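PDB 1M1J: fibrinogen alpha subunit, which probably yields, once cut by thrombin, monomers that polymerise with the beta and gamma subunits into the insoluble fibrin matrix of blood clots. Local coordinates for residues Asn139-Gln144 with Lys184-Ala189; Glu143-Met148 with Glu177-Ile182; Lys158-Lys163 with Asp171-Lys176. One frame throughout, in Å; residues are numbered along the deposited sequence.

How the contacts relate
The three contacts trace a single reversal of the alpha chain. Contacts 1 and 2 join the same two helices, 82-160 and 178-191; their centres lie 8 Å apart and they share Glu143 and Gln144. Contact 3 has its centre 18 Å from that of contact 2 and 26 Å from that of contact 1, and it pairs the end of helix 82-160 with the connecting loop. Along the sequence the pairings close like a hairpin: 158-163 with 171-176 is innermost, then 143-148 with 177-182, then 139-144 with 184-189. Together they show how a chain leaving a three-chain coiled coil folds back to supply a fourth strand.

Contact 1 of 3, residues Asn139-Gln144 with Lys184-Ala189; sequences NSIQEQ and KHLTQA
Gln142 and Leu186 mark the closest backbone approach, with their CA atoms 7.2 Å apart, where helix 178-191 runs back alongside helix 82-160 in the opposite direction. This is the returning fourth strand of the fibrinogen coiled coil. The direct contact between the two segments is small, about 125 Å² of buried surface, and Leu186 contributes most of its own side. Leu186 projects from the returning helix toward helix 82-160 and is met by two neighbours in sequence, Ile141 and Gln142. Ile141 offers its short branch: CG2, set anti to the backbone N by the torsion that leaves CG1 beside that nitrogen (chi1 -73°), touches Leu186 CD1 at 3.7 Å. The two aliphatic side chains cross obliquely, and one methyl group of each makes the contact. Gln142 comes at Leu186 nearer its root. Its chain extends from the backbone and then bends at chi2 (52°), which brings the terminal amide beside CB and CG of Leu186 in a plain van der Waals approach. No hydrogen bond passes between the segments.

Other residues pack around it. Gln138, further back on helix 82-160, touches both Leu186 and Ala189, and apolar side chains of another protein chain pack on Ile141 and on Leu186, so that the pair belongs to a core built by several chains. Lys184 O takes two donors from its own helix: Gln188 N at 3.1 Å, in the usual helical bond, and the Thr187 hydroxyl. The second hydrogen bond arrives on the same face of the carbonyl plane, with Thr187 OG1 lying 2.7 Å from Lys184 O and 39° out of that plane.

Contact 2 of 3, residues Glu143-Met148 with Glu177-Ile182; sequences EQVVEM and EGYDNI
Tyr179 reaches from helix 178-191 to Val145 and Met148, which stand one turn apart on helix 82-160. Val145 divides its two methyl groups between two partners: CG1 lies 4.0 Å from Tyr179 CD1, at the edge of the ring and near its plane, while CG2 sits 4.0 Å from Ile182 CG2. Met148 meets the far part of the phenol at about a right angle, its CB being 4.0 Å from Tyr179 CE1.

The torsion at Tyr179, with CG anti to the carbonyl carbon and beside the backbone N (chi1 -75°), extends the ring toward helix 82-160. There the phenol oxygen makes a weak hydrogen bond to Glu152 OE2, further along the same helix. Beyond the two segments, an apolar side chain of another protein chain packs on Val145, and Glu147 turns to a third chain, where a basic side chain is its salt-bridge partner. The short helical axes pass 11.3 Å apart at 170°, a nearly antiparallel pairing consistent with the alpha chain folding back as a fourth strand of the fibrinogen coiled coil.

Contact 3 of 3, residues Lys158-Lys163 with Asp171-Lys176; sequences KIRACK and DYQVDK
Arg160 brings its guanidinium against the side-chain amide of Gln173; the two planes are 21° apart, and the side chains meet at a slant. The pairing belongs to the chain reversal at the end of the fibrinogen coiled coil, where helix 82-160 stops and the loop starts back along it. Arg160 extends from the helix with CG anti to the backbone N (chi1 -174°) and bends at chi3, which takes NH2 to 3.5 Å from Gln173 NE2, a van der Waals approach of two N-H groups as modelled and not a hydrogen bond. The same NH2 lies 3.2 Å from Tyr172 O, but the angle is too poor for a hydrogen bond. The charge finds a firmer partner one turn back, where NH1 forms a salt bridge with Asp156 OD1.

Separately, Ile159 points toward the loop, its CD1 coming to 4.5 Å from Tyr172 CB in a loose apolar touch. The phenol of Tyr172 leads away, and its hydroxyl ties the ring to helix 82-160 by a hydrogen bond to Glu152 OE1. Cys162, in the turn itself, is disulfide-bonded to the gamma chain. That turn, type I from Arg160 to Lys163, is closed by Lys163 N donating to Arg160 O at 3.1 Å.

Contact 1 of 3, residues Asn139-Gln144 with Lys184-Ala189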
loop_
_atom_site.group_PDB
_atom_site.type_symbol
_atom_site.label_atom_id
_atom_site.label_comp_id
_atom_site.label_asym_id
_atom_site.label_seq_id
_atom_site.Cartn_x
_atom_site.Cartn_y
_atom_site.Cartn_z
ATOM N N ASN D 139 -50.429 -117.138 25.092
ATOM C CA ASN D 139 -50.159 -118.225 24.161
ATOM C C ASN D 139 -50.295 -119.572 24.847
ATOM O O ASN D 139 -51.009 -120.446 24.362
ATOM C CB ASN D 139 -48.759 -118.094 23.548
ATOM C CG ASN D 139 -48.642 -116.904 22.606
ATOM O OD1 ASN D 139 -49.592 -116.559 21.893
ATOM N ND2 ASN D 139 -47.469 -116.278 22.589
ATOM N N SER D 140 -49.609 -119.729 25.974
ATOM C CA SER D 140 -49.646 -120.971 26.735
ATOM C C SER D 140 -51.106 -121.318 27.064
ATOM O O SER D 140 -51.524 -122.472 26.959
ATOM C CB SER D 140 -48.827 -120.816 28.018
ATOM O OG SER D 140 -48.419 -122.077 28.525
ATOM N N ILE D 141 -51.876 -120.308 27.452
ATOM C CA ILE D 141 -53.286 -120.492 27.773
ATOM C C ILE D 141 -54.052 -120.926 26.525
ATOM O O ILE D 141 -55.006 -121.706 26.599
ATOM C CB ILE D 141 -53.903 -119.177 28.298
ATOM C CG1 ILE D 141 -53.402 -118.895 29.715
ATOM C CG2 ILE D 141 -55.411 -119.249 28.251
ATOM C CD1 ILE D 141 -53.869 -117.568 30.266
ATOM N N GLN D 142 -53.634 -120.411 25.377
ATOM C CA GLN D 142 -54.287 -120.747 24.122
ATOM C C GLN D 142 -54.018 -122.195 23.725
ATOM O O GLN D 142 -54.916 -122.883 23.242
ATOM C CB GLN D 142 -53.822 -119.802 23.014
ATOM C CG GLN D 142 -54.400 -120.118 21.641
ATOM C CD GLN D 142 -55.917 -120.236 21.647
ATOM O OE1 GLN D 142 -56.469 -121.263 22.044
ATOM N NE2 GLN D 142 -56.597 -119.178 21.210
ATOM N N GLU D 143 -52.794 -122.672 23.929
ATOM C CA GLU D 143 -52.506 -124.044 23.565
ATOM C C GLU D 143 -53.142 -124.983 24.578
ATOM O O GLU D 143 -53.482 -126.123 24.255
ATOM C CB GLU D 143 -50.996 -124.286 23.437
ATOM C CG GLU D 143 -50.167 -124.097 24.685
ATOM C CD GLU D 143 -48.672 -124.235 24.395
ATOM O OE1 GLU D 143 -48.247 -125.330 23.969
ATOM O OE2 GLU D 143 -47.921 -123.250 24.584
ATOM N N GLN D 144 -53.324 -124.497 25.802
ATOM C CA GLN D 144 -53.966 -125.301 26.835
ATOM C C GLN D 144 -55.447 -125.435 26.468
ATOM O O GLN D 144 -56.038 -126.500 26.625
ATOM C CB GLN D 144 -53.812 -124.645 28.210
ATOM C CG GLN D 144 -54.550 -125.376 29.328
ATOM C CD GLN D 144 -54.158 -124.888 30.704
ATOM O OE1 GLN D 144 -53.012 -125.067 31.139
ATOM N NE2 GLN D 144 -55.104 -124.260 31.403
ATOM N N LYS D 184 -63.629 -116.745 22.931
ATOM C CA LYS D 184 -64.123 -115.412 22.654
ATOM C C LYS D 184 -63.228 -114.433 23.414
ATOM O O LYS D 184 -62.814 -113.407 22.874
ATOM C CB LYS D 184 -65.569 -115.283 23.122
ATOM C CG LYS D 184 -66.355 -114.187 22.427
ATOM C CD LYS D 184 -67.827 -114.227 22.828
ATOM C CE LYS D 184 -68.440 -115.611 22.605
ATOM N NZ LYS D 184 -68.248 -116.110 21.211
ATOM N N HIS D 185 -62.922 -114.764 24.667
ATOM C CA HIS D 185 -62.062 -113.922 25.494
ATOM C C HIS D 185 -60.630 -113.869 24.977
ATOM O O HIS D 185 -60.060 -112.791 24.849
ATOM C CB HIS D 185 -62.044 -114.419 26.939
ATOM C CG HIS D 185 -63.303 -114.135 27.694
ATOM N ND1 HIS D 185 -63.897 -112.891 27.707
ATOM C CD2 HIS D 185 -64.061 -114.922 28.493
ATOM C CE1 HIS D 185 -64.966 -112.925 28.482
ATOM N NE2 HIS D 185 -65.087 -114.145 28.972
ATOM N N LEU D 186 -60.043 -115.030 24.694
ATOM C CA LEU D 186 -58.672 -115.083 24.193
ATOM C C LEU D 186 -58.453 -114.121 23.030
ATOM O O LEU D 186 -57.424 -113.445 22.960
ATOM C CB LEU D 186 -58.310 -116.502 23.745
ATOM C CG LEU D 186 -57.916 -117.529 24.805
ATOM C CD1 LEU D 186 -56.612 -117.131 25.475
ATOM C CD2 LEU D 186 -59.027 -117.635 25.817
ATOM N N THR D 187 -59.416 -114.061 22.117
ATOM C CA THR D 187 -59.300 -113.169 20.969
ATOM C C THR D 187 -59.483 -111.725 21.424
ATOM O O THR D 187 -58.767 -110.822 20.984
ATOM C CB THR D 187 -60.355 -113.501 19.886
ATOM O OG1 THR D 187 -61.671 -113.399 20.446
ATOM C CG2 THR D 187 -60.138 -114.910 19.342
ATOM N N GLN D 188 -60.446 -111.523 22.315
ATOM C CA GLN D 188 -60.750 -110.208 22.866
ATOM C C GLN D 188 -59.535 -109.618 23.588
ATOM O O GLN D 188 -59.365 -108.403 23.639
ATOM C CB GLN D 188 -61.927 -110.337 23.832
ATOM C CG GLN D 188 -62.298 -109.085 24.591
ATOM C CD GLN D 188 -63.380 -109.358 25.626
ATOM O OE1 GLN D 188 -64.485 -109.789 25.290
ATOM N NE2 GLN D 188 -63.061 -109.114 26.894
ATOM N N ALA D 189 -58.691 -110.484 24.142
ATOM C CA ALA D 189 -57.494 -110.042 24.850
ATOM C C ALA D 189 -56.343 -109.864 23.874
ATOM O O ALA D 189 -55.362 -109.182 24.169
ATOM C CB ALA D 189 -57.111 -111.053 25.909
#

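Contact 2 of 3, residues Glu143-Met148 with Glu177-Ile182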
loop_
_atom_site.group_PDB
_atom_site.type_symbol
_atom_site.label_atom_id
_atom_site.label_comp_id
_atom_site.label_asym_id
_atom_site.label_seq_id
_atom_site.Cartn_x
_atom_site.Cartn_y
_atom_site.Cartn_z
ATOM N N GLU D 143 -52.794 -122.672 23.929
ATOM C CA GLU D 143 -52.506 -124.044 23.565
ATOM C C GLU D 143 -53.142 -124.983 24.578
ATOM O O GLU D 143 -53.482 -126.123 24.255
ATOM C CB GLU D 143 -50.996 -124.286 23.437
ATOM C CG GLU D 143 -50.167 -124.097 24.685
ATOM C CD GLU D 143 -48.672 -124.235 24.395
ATOM O OE1 GLU D 143 -48.247 -125.330 23.969
ATOM O OE2 GLU D 143 -47.921 -123.250 24.584
ATOM N N GLN D 144 -53.324 -124.497 25.802
ATOM C CA GLN D 144 -53.966 -125.301 26.835
ATOM C C GLN D 144 -55.447 -125.435 26.468
ATOM O O GLN D 144 -56.038 -126.500 26.625
ATOM C CB GLN D 144 -53.812 -124.645 28.210
ATOM C CG GLN D 144 -54.550 -125.376 29.328
ATOM C CD GLN D 144 -54.158 -124.888 30.704
ATOM O OE1 GLN D 144 -53.012 -125.067 31.139
ATOM N NE2 GLN D 144 -55.104 -124.260 31.403
ATOM N N VAL D 145 -56.043 -124.355 25.967
ATOM C CA VAL D 145 -57.443 -124.402 25.566
ATOM C C VAL D 145 -57.614 -125.389 24.413
ATOM O O VAL D 145 -58.712 -125.879 24.164
ATOM C CB VAL D 145 -57.958 -123.015 25.125
ATOM C CG1 VAL D 145 -59.336 -123.141 24.504
ATOM C CG2 VAL D 145 -58.036 -122.084 26.322
ATOM N N VAL D 146 -56.528 -125.682 23.705
ATOM C CA VAL D 146 -56.588 -126.630 22.594
ATOM C C VAL D 146 -56.540 -128.061 23.120
ATOM O O VAL D 146 -57.372 -128.892 22.760
ATOM C CB VAL D 146 -55.412 -126.408 21.589
ATOM C CG1 VAL D 146 -55.193 -127.655 20.721
ATOM C CG2 VAL D 146 -55.726 -125.224 20.693
ATOM N N GLU D 147 -55.558 -128.334 23.971
ATOM C CA GLU D 147 -55.386 -129.653 24.557
ATOM C C GLU D 147 -56.599 -130.030 25.394
ATOM O O GLU D 147 -57.010 -131.187 25.419
ATOM C CB GLU D 147 -54.142 -129.671 25.439
ATOM C CG GLU D 147 -53.823 -131.021 26.056
ATOM C CD GLU D 147 -52.552 -130.976 26.884
ATOM O OE1 GLU D 147 -52.088 -132.040 27.349
ATOM O OE2 GLU D 147 -52.013 -129.864 27.071
ATOM N N MET D 148 -57.167 -129.035 26.069
ATOM C CA MET D 148 -58.321 -129.236 26.931
ATOM C C MET D 148 -59.568 -129.617 26.140
ATOM O O MET D 148 -60.227 -130.600 26.463
ATOM C CB MET D 148 -58.589 -127.967 27.743
ATOM C CG MET D 148 -59.425 -128.177 28.994
ATOM S SD MET D 148 -58.555 -129.057 30.309
ATOM C CE MET D 148 -58.921 -130.713 29.884
ATOM N N GLU D 177 -69.571 -125.762 24.157
ATOM C CA GLU D 177 -69.746 -124.327 23.982
ATOM C C GLU D 177 -68.964 -123.537 25.022
ATOM O O GLU D 177 -68.603 -122.379 24.799
ATOM C CB GLU D 177 -71.231 -123.957 24.059
ATOM C CG GLU D 177 -72.038 -124.367 22.832
ATOM C CD GLU D 177 -73.436 -123.778 22.830
ATOM O OE1 GLU D 177 -74.144 -123.929 21.809
ATOM O OE2 GLU D 177 -73.829 -123.166 23.849
ATOM N N GLY D 178 -68.710 -124.162 26.166
ATOM C CA GLY D 178 -67.954 -123.481 27.195
ATOM C C GLY D 178 -66.653 -123.004 26.583
ATOM O O GLY D 178 -66.067 -122.014 27.019
ATOM N N TYR D 179 -66.214 -123.700 25.539
ATOM C CA TYR D 179 -64.972 -123.350 24.875
ATOM C C TYR D 179 -65.036 -122.188 23.906
ATOM O O TYR D 179 -64.110 -121.380 23.858
ATOM C CB TYR D 179 -64.405 -124.577 24.181
ATOM C CG TYR D 179 -63.787 -125.523 25.166
ATOM C CD1 TYR D 179 -62.557 -125.231 25.751
ATOM C CD2 TYR D 179 -64.448 -126.684 25.557
ATOM C CE1 TYR D 179 -61.998 -126.073 26.704
ATOM C CE2 TYR D 179 -63.902 -127.533 26.508
ATOM C CZ TYR D 179 -62.676 -127.224 27.080
ATOM O OH TYR D 179 -62.126 -128.060 28.026
ATOM N N ASP D 180 -66.111 -122.082 23.132
ATOM C CA ASP D 180 -66.198 -120.975 22.187
ATOM C C ASP D 180 -66.350 -119.646 22.926
ATOM O O ASP D 180 -66.041 -118.579 22.387
ATOM C CB ASP D 180 -67.351 -121.181 21.192
ATOM C CG ASP D 180 -68.703 -121.262 21.862
ATOM O OD1 ASP D 180 -69.057 -120.330 22.619
ATOM O OD2 ASP D 180 -69.416 -122.258 21.616
ATOM N N ASN D 181 -66.813 -119.720 24.169
ATOM C CA ASN D 181 -66.979 -118.526 24.980
ATOM C C ASN D 181 -65.605 -118.150 25.540
ATOM O O ASN D 181 -65.280 -116.972 25.708
ATOM C CB ASN D 181 -67.967 -118.797 26.112
ATOM C CG ASN D 181 -68.423 -117.529 26.802
ATOM O OD1 ASN D 181 -69.340 -117.552 27.620
ATOM N ND2 ASN D 181 -67.783 -116.412 26.475
ATOM N N ILE D 182 -64.797 -119.165 25.828
ATOM C CA ILE D 182 -63.453 -118.938 26.333
ATOM C C ILE D 182 -62.646 -118.353 25.194
ATOM O O ILE D 182 -61.957 -117.349 25.358
ATOM C CB ILE D 182 -62.769 -120.247 26.757
ATOM C CG1 ILE D 182 -63.509 -120.865 27.937
ATOM C CG2 ILE D 182 -61.315 -119.986 27.090
ATOM C CD1 ILE D 182 -63.725 -119.905 29.076
#

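Contact 3 of 3, residues Lys158-Lys163 with Asp171-Lys176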
loop_
_atom_site.group_PDB
_atom_site.type_symbol
_atom_site.label_atom_id
_atom_site.label_comp_id
_atom_site.label_asym_id
_atom_site.label_seq_id
_atom_site.Cartn_x
_atom_site.Cartn_y
_atom_site.Cartn_z
ATOM N N LYS D 158 -64.318 -141.970 27.414
ATOM C CA LYS D 158 -63.824 -143.019 28.284
ATOM C C LYS D 158 -64.676 -143.271 29.531
ATOM O O LYS D 158 -64.784 -144.414 29.983
ATOM C CB LYS D 158 -62.366 -142.740 28.662
ATOM C CG LYS D 158 -61.410 -142.838 27.467
ATOM C CD LYS D 158 -59.976 -142.623 27.881
ATOM C CE LYS D 158 -59.010 -142.775 26.710
ATOM N NZ LYS D 158 -57.579 -142.642 27.153
ATOM N N ILE D 159 -65.286 -142.228 30.090
ATOM C CA ILE D 159 -66.130 -142.429 31.262
ATOM C C ILE D 159 -67.352 -143.221 30.825
ATOM O O ILE D 159 -67.764 -144.166 31.496
ATOM C CB ILE D 159 -66.624 -141.097 31.880
ATOM C CG1 ILE D 159 -65.556 -140.512 32.797
ATOM C CG2 ILE D 159 -67.882 -141.337 32.721
ATOM C CD1 ILE D 159 -65.914 -139.113 33.313
ATOM N N ARG D 160 -67.922 -142.838 29.688
ATOM C CA ARG D 160 -69.105 -143.521 29.194
ATOM C C ARG D 160 -68.825 -144.989 28.905
ATOM O O ARG D 160 -69.721 -145.823 29.013
ATOM C CB ARG D 160 -69.647 -142.836 27.936
ATOM C CG ARG D 160 -70.957 -143.430 27.476
ATOM C CD ARG D 160 -71.696 -142.583 26.434
ATOM N NE ARG D 160 -71.923 -141.222 26.886
ATOM C CZ ARG D 160 -71.124 -140.200 26.594
ATOM N NH1 ARG D 160 -70.050 -140.396 25.839
ATOM N NH2 ARG D 160 -71.396 -138.983 27.061
ATOM N N ALA D 161 -67.583 -145.308 28.551
ATOM C CA ALA D 161 -67.219 -146.687 28.242
ATOM C C ALA D 161 -67.159 -147.550 29.495
ATOM O O ALA D 161 -66.874 -148.742 29.420
ATOM C CB ALA D 161 -65.884 -146.727 27.530
ATOM N N CYS D 162 -67.398 -146.948 30.652
ATOM C CA CYS D 162 -67.391 -147.711 31.884
ATOM C C CYS D 162 -68.791 -148.262 32.117
ATOM O O CYS D 162 -68.969 -149.245 32.834
ATOM C CB CYS D 162 -66.992 -146.828 33.056
ATOM S SG CYS D 162 -65.217 -146.482 33.099
ATOM N N LYS D 163 -69.773 -147.622 31.486
ATOM C CA LYS D 163 -71.175 -148.002 31.609
ATOM C C LYS D 163 -71.415 -149.494 31.390
ATOM O O LYS D 163 -72.315 -150.072 31.988
ATOM C CB LYS D 163 -72.021 -147.187 30.623
ATOM C CG LYS D 163 -73.507 -147.297 30.865
ATOM C CD LYS D 163 -74.323 -146.501 29.882
ATOM C CE LYS D 163 -75.795 -146.617 30.250
ATOM N NZ LYS D 163 -76.710 -145.921 29.298
ATOM N N ASP D 171 -73.271 -139.865 34.327
ATOM C CA ASP D 171 -73.567 -139.174 33.087
ATOM C C ASP D 171 -72.794 -137.860 33.021
ATOM O O ASP D 171 -73.054 -136.934 33.779
ATOM C CB ASP D 171 -75.077 -138.911 32.970
ATOM C CG ASP D 171 -75.492 -138.449 31.575
ATOM O OD1 ASP D 171 -74.925 -138.947 30.577
ATOM O OD2 ASP D 171 -76.404 -137.597 31.476
ATOM N N TYR D 172 -71.805 -137.804 32.141
ATOM C CA TYR D 172 -71.045 -136.584 31.970
ATOM C C TYR D 172 -71.269 -136.179 30.526
ATOM O O TYR D 172 -71.204 -137.011 29.617
ATOM C CB TYR D 172 -69.551 -136.789 32.219
ATOM C CG TYR D 172 -68.768 -135.514 31.983
ATOM C CD1 TYR D 172 -68.643 -134.548 32.988
ATOM C CD2 TYR D 172 -68.210 -135.237 30.731
ATOM C CE1 TYR D 172 -67.983 -133.333 32.750
ATOM C CE2 TYR D 172 -67.551 -134.027 30.479
ATOM C CZ TYR D 172 -67.440 -133.080 31.490
ATOM O OH TYR D 172 -66.793 -131.887 31.238
ATOM N N GLN D 173 -71.533 -134.899 30.312
ATOM C CA GLN D 173 -71.791 -134.407 28.973
ATOM C C GLN D 173 -70.882 -133.215 28.690
ATOM O O GLN D 173 -70.788 -132.297 29.506
ATOM C CB GLN D 173 -73.266 -134.000 28.870
ATOM C CG GLN D 173 -73.907 -134.270 27.527
ATOM C CD GLN D 173 -73.866 -135.738 27.156
ATOM O OE1 GLN D 173 -74.469 -136.583 27.820
ATOM N NE2 GLN D 173 -73.142 -136.052 26.089
ATOM N N VAL D 174 -70.203 -133.238 27.544
ATOM C CA VAL D 174 -69.310 -132.142 27.155
ATOM C C VAL D 174 -70.127 -130.909 26.802
ATOM O O VAL D 174 -71.108 -131.007 26.064
ATOM C CB VAL D 174 -68.449 -132.506 25.925
ATOM C CG1 VAL D 174 -67.400 -133.530 26.308
ATOM C CG2 VAL D 174 -69.339 -133.046 24.813
ATOM N N ASP D 175 -69.718 -129.754 27.325
ATOM C CA ASP D 175 -70.425 -128.502 27.061
ATOM C C ASP D 175 -70.430 -128.121 25.573
ATOM O O ASP D 175 -71.433 -127.616 25.065
ATOM C CB ASP D 175 -69.802 -127.366 27.878
ATOM C CG ASP D 175 -70.682 -126.123 27.915
ATOM O OD1 ASP D 175 -71.088 -125.639 26.836
ATOM O OD2 ASP D 175 -70.964 -125.631 29.028
ATOM N N LYS D 176 -69.312 -128.361 24.887
ATOM C CA LYS D 176 -69.171 -128.048 23.458
ATOM C C LYS D 176 -69.325 -126.569 23.130
ATOM O O LYS D 176 -69.227 -126.173 21.967
ATOM C CB LYS D 176 -70.177 -128.844 22.615
ATOM C CG LYS D 176 -69.613 -130.114 21.991
ATOM C CD LYS D 176 -70.659 -130.831 21.147
ATOM C CE LYS D 176 -70.120 -132.142 20.587
ATOM N NZ LYS D 176 -71.144 -132.877 19.778
#